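Local structure of VgrG protein (Vibrio cholerae, 4DTH) at residues A[173-178]-A[353-358]. The protein is a type VI secretion toxin whose actin cross-linking domain binds ATP and magnesium and probably uses them to join G-actin monomers covalently. Numbering follows the deposited sequence.
Sequences QQATVG and RTVPNE. With MG (magnesium ion), chain D; ATP (adenosine-5'-triphosphate), chain B; SO4 (sulfate ion), chain F.
Val355 makes the tight part of the contact: its CB points toward residues 173-178, and CG2 alone does the touching, 3.6 Å from Gln173 O and 3.8 Å from Gln174 CA. With CG1 anti to the backbone N (chi1 -180°), the CG2 branch is left to lie over the strand backbone. Beside it the fit is looser and wet. No direct hydrogen bond joins the segments, and water fills in: one molecule accepts from Val355 N (2.9 Å) and reaches Gln173 O, while a second lies 2.7 Å from Arg353 O and accepts from Gln174 NE2. Gln174 passes its CG 3.5 Å from Arg353 O, and the bend at chi2 (96°) helps bring OE1 to 2.5 Å from the magnesium, whose site Glu28 and Glu351 complete. Arg353 folds back through bent chi2 and chi3, and its guanidinium meets a sulfate, probably from the crystallisation liquor, edge-on: NH1 to O4 is 2.9 Å and nearly straight at 177°. Glu351 and Asn273 hold the same guanidinium. Strand 173-180, paired antiparallel with 343-352, brings Gln174 to the metal and Thr176 and Gly178 to the nucleotide, forming part of the ATP-magnesium site of the actin cross-linking domain.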
loop_
_atom_site.group_PDB
_atom_site.type_symbol
_atom_site.label_atom_id
_atom_site.label_comp_id
_atom_site.label_asym_id
_atom_site.label_seq_id
_atom_site.Cartn_x
_atom_site.Cartn_y
_atom_site.Cartn_z
ATOM N N GLN A 173 5.038 10.362 -1.881
ATOM C CA GLN A 173 4.141 10.002 -0.792
ATOM C C GLN A 173 2.841 9.313 -1.157
ATOM O O GLN A 173 2.157 9.707 -2.106
ATOM C CB GLN A 173 3.834 11.244 0.058
ATOM C CG GLN A 173 5.075 11.805 0.764
ATOM C CD GLN A 173 4.845 13.095 1.515
ATOM O OE1 GLN A 173 3.982 13.916 1.182
ATOM N NE2 GLN A 173 5.676 13.331 2.515
ATOM N N GLN A 174 2.475 8.313 -0.347
ATOM C CA GLN A 174 1.185 7.626 -0.428
ATOM C C GLN A 174 0.620 7.488 0.971
ATOM O O GLN A 174 1.354 7.589 1.956
ATOM C CB GLN A 174 1.298 6.224 -1.046
ATOM C CG GLN A 174 1.426 6.222 -2.561
ATOM C CD GLN A 174 2.866 6.139 -2.952
ATOM O OE1 GLN A 174 3.573 5.179 -2.629
ATOM N NE2 GLN A 174 3.337 7.159 -3.645
ATOM N N ALA A 175 -0.691 7.245 1.053
ATOM C CA ALA A 175 -1.371 6.967 2.302
ATOM C C ALA A 175 -2.251 5.752 2.066
ATOM O O ALA A 175 -2.799 5.586 0.969
ATOM C CB ALA A 175 -2.224 8.153 2.725
ATOM N N THR A 176 -2.365 4.891 3.088
ATOM C CA THR A 176 -3.206 3.701 3.060
ATOM C C THR A 176 -4.210 3.810 4.189
ATOM O O THR A 176 -3.815 4.017 5.336
ATOM C CB THR A 176 -2.362 2.416 3.060
ATOM O OG1 THR A 176 -1.576 2.393 1.862
ATOM C CG2 THR A 176 -3.212 1.147 3.132
ATOM N N VAL A 177 -5.501 3.687 3.861
ATOM C CA VAL A 177 -6.600 3.781 4.820
ATOM C C VAL A 177 -7.245 2.407 4.961
ATOM O O VAL A 177 -7.542 1.762 3.956
ATOM C CB VAL A 177 -7.628 4.876 4.391
ATOM C CG1 VAL A 177 -8.925 4.812 5.208
ATOM C CG2 VAL A 177 -7.012 6.273 4.456
ATOM N N GLY A 178 -7.471 1.990 6.205
ATOM C CA GLY A 178 -8.157 0.741 6.505
ATOM C C GLY A 178 -9.494 1.023 7.149
ATOM O O GLY A 178 -9.562 1.831 8.076
ATOM N N ARG A 353 -2.792 6.592 -4.318
ATOM C CA ARG A 353 -1.597 6.699 -5.176
ATOM C C ARG A 353 -0.996 8.101 -5.144
ATOM O O ARG A 353 0.224 8.260 -5.151
ATOM C CB ARG A 353 -1.895 6.213 -6.599
ATOM C CG ARG A 353 -2.315 4.722 -6.647
ATOM C CD ARG A 353 -1.173 3.766 -6.289
ATOM N NE ARG A 353 -0.134 3.762 -7.326
ATOM C CZ ARG A 353 1.047 3.162 -7.222
ATOM N NH1 ARG A 353 1.371 2.506 -6.112
ATOM N NH2 ARG A 353 1.907 3.196 -8.233
ATOM N N THR A 354 -1.874 9.109 -5.085
ATOM C CA THR A 354 -1.537 10.518 -4.869
ATOM C C THR A 354 -2.326 10.881 -3.609
ATOM O O THR A 354 -3.526 10.572 -3.533
ATOM C CB THR A 354 -1.941 11.378 -6.090
ATOM O OG1 THR A 354 -1.054 11.081 -7.164
ATOM C CG2 THR A 354 -1.864 12.881 -5.805
ATOM N N VAL A 355 -1.668 11.505 -2.619
ATOM C CA VAL A 355 -2.355 11.874 -1.379
ATOM C C VAL A 355 -3.351 13.015 -1.686
ATOM O O VAL A 355 -2.927 14.072 -2.165
ATOM C CB VAL A 355 -1.390 12.234 -0.218
ATOM C CG1 VAL A 355 -2.169 12.597 1.045
ATOM C CG2 VAL A 355 -0.414 11.091 0.070
ATOM N N PRO A 356 -4.665 12.817 -1.439
ATOM C CA PRO A 356 -5.628 13.896 -1.717
ATOM C C PRO A 356 -5.553 14.986 -0.651
ATOM O O PRO A 356 -4.962 14.766 0.414
ATOM C CB PRO A 356 -6.978 13.168 -1.695
ATOM C CG PRO A 356 -6.776 12.060 -0.710
ATOM C CD PRO A 356 -5.336 11.627 -0.870
ATOM N N ASN A 357 -6.177 16.151 -0.917
ATOM C CA ASN A 357 -6.203 17.281 0.023
ATOM C C ASN A 357 -6.699 16.882 1.416
ATOM O O ASN A 357 -6.109 17.305 2.412
ATOM C CB ASN A 357 -7.039 18.438 -0.535
ATOM C CG ASN A 357 -6.516 19.028 -1.824
ATOM O OD1 ASN A 357 -7.252 19.178 -2.805
ATOM N ND2 ASN A 357 -5.239 19.381 -1.856
ATOM N N GLU A 358 -7.737 16.020 1.479
ATOM C CA GLU A 358 -8.340 15.512 2.720
ATOM C C GLU A 358 -7.347 14.759 3.635
ATOM O O GLU A 358 -7.560 14.696 4.844
ATOM C CB GLU A 358 -9.536 14.593 2.408
ATOM C CG GLU A 358 -10.700 15.286 1.713
ATOM C CD GLU A 358 -10.715 15.204 0.198
ATOM O OE1 GLU A 358 -9.629 15.183 -0.424
ATOM O OE2 GLU A 358 -11.831 15.200 -0.371
HETATM MG MG MG D . 2.872 2.777 -2.527
HETATM P PG ATP B . 2.700 -3.015 -2.590
HETATM O O1G ATP B . 1.783 -1.897 -2.975
HETATM O O2G ATP B . 2.007 -4.344 -2.700
HETATM O O3G ATP B . 3.937 -3.053 -3.441
HETATM P PB ATP B . 3.934 -3.446 -0.023
HETATM O O1B ATP B . 3.684 -4.901 -0.056
HETATM O O2B ATP B . 5.399 -3.204 -0.296
HETATM O O3B ATP B . 3.112 -2.764 -1.063
HETATM P PA ATP B . 2.410 -3.115 2.339
HETATM O O1A ATP B . 1.513 -4.121 1.733
HETATM O O2A ATP B . 2.953 -3.704 3.643
HETATM O O3A ATP B . 3.547 -2.849 1.413
HETATM O "O5'" ATP B . 1.572 -1.772 2.604
HETATM C "C5'" ATP B . 2.212 -0.783 3.427
HETATM C "C4'" ATP B . 1.301 0.373 3.745
HETATM O "O4'" ATP B . 0.076 -0.111 4.367
HETATM C "C3'" ATP B . 1.897 1.363 4.747
HETATM O "O3'" ATP B . 1.497 2.707 4.490
HETATM C "C2'" ATP B . 1.338 0.848 6.066
HETATM O "O2'" ATP B . 1.410 1.784 7.129
HETATM C "C1'" ATP B . -0.076 0.531 5.624
HETATM N N9 ATP B . -0.864 -0.322 6.518
HETATM C C8 ATP B . -0.558 -1.588 6.937
HETATM N N7 ATP B . -1.463 -2.111 7.729
HETATM C C5 ATP B . -2.427 -1.119 7.842
HETATM C C6 ATP B . -3.655 -1.049 8.531
HETATM N N6 ATP B . -4.152 -2.043 9.279
HETATM N N1 ATP B . -4.378 0.088 8.409
HETATM C C2 ATP B . -3.903 1.081 7.652
HETATM N N3 ATP B . -2.769 1.130 6.957
HETATM C C4 ATP B . -2.063 -0.007 7.094
HETATM S S SO4 F . 4.761 1.055 -7.081
HETATM O O1 SO4 F . 6.195 1.125 -6.783
HETATM O O2 SO4 F . 4.417 2.078 -8.037
HETATM O O3 SO4 F . 4.459 -0.269 -7.593
HETATM O O4 SO4 F . 3.998 1.260 -5.848
HETATM O O HOH W 1 0.986 12.679 -2.642
HETATM O O HOH W 2 2.364 9.894 -4.955
#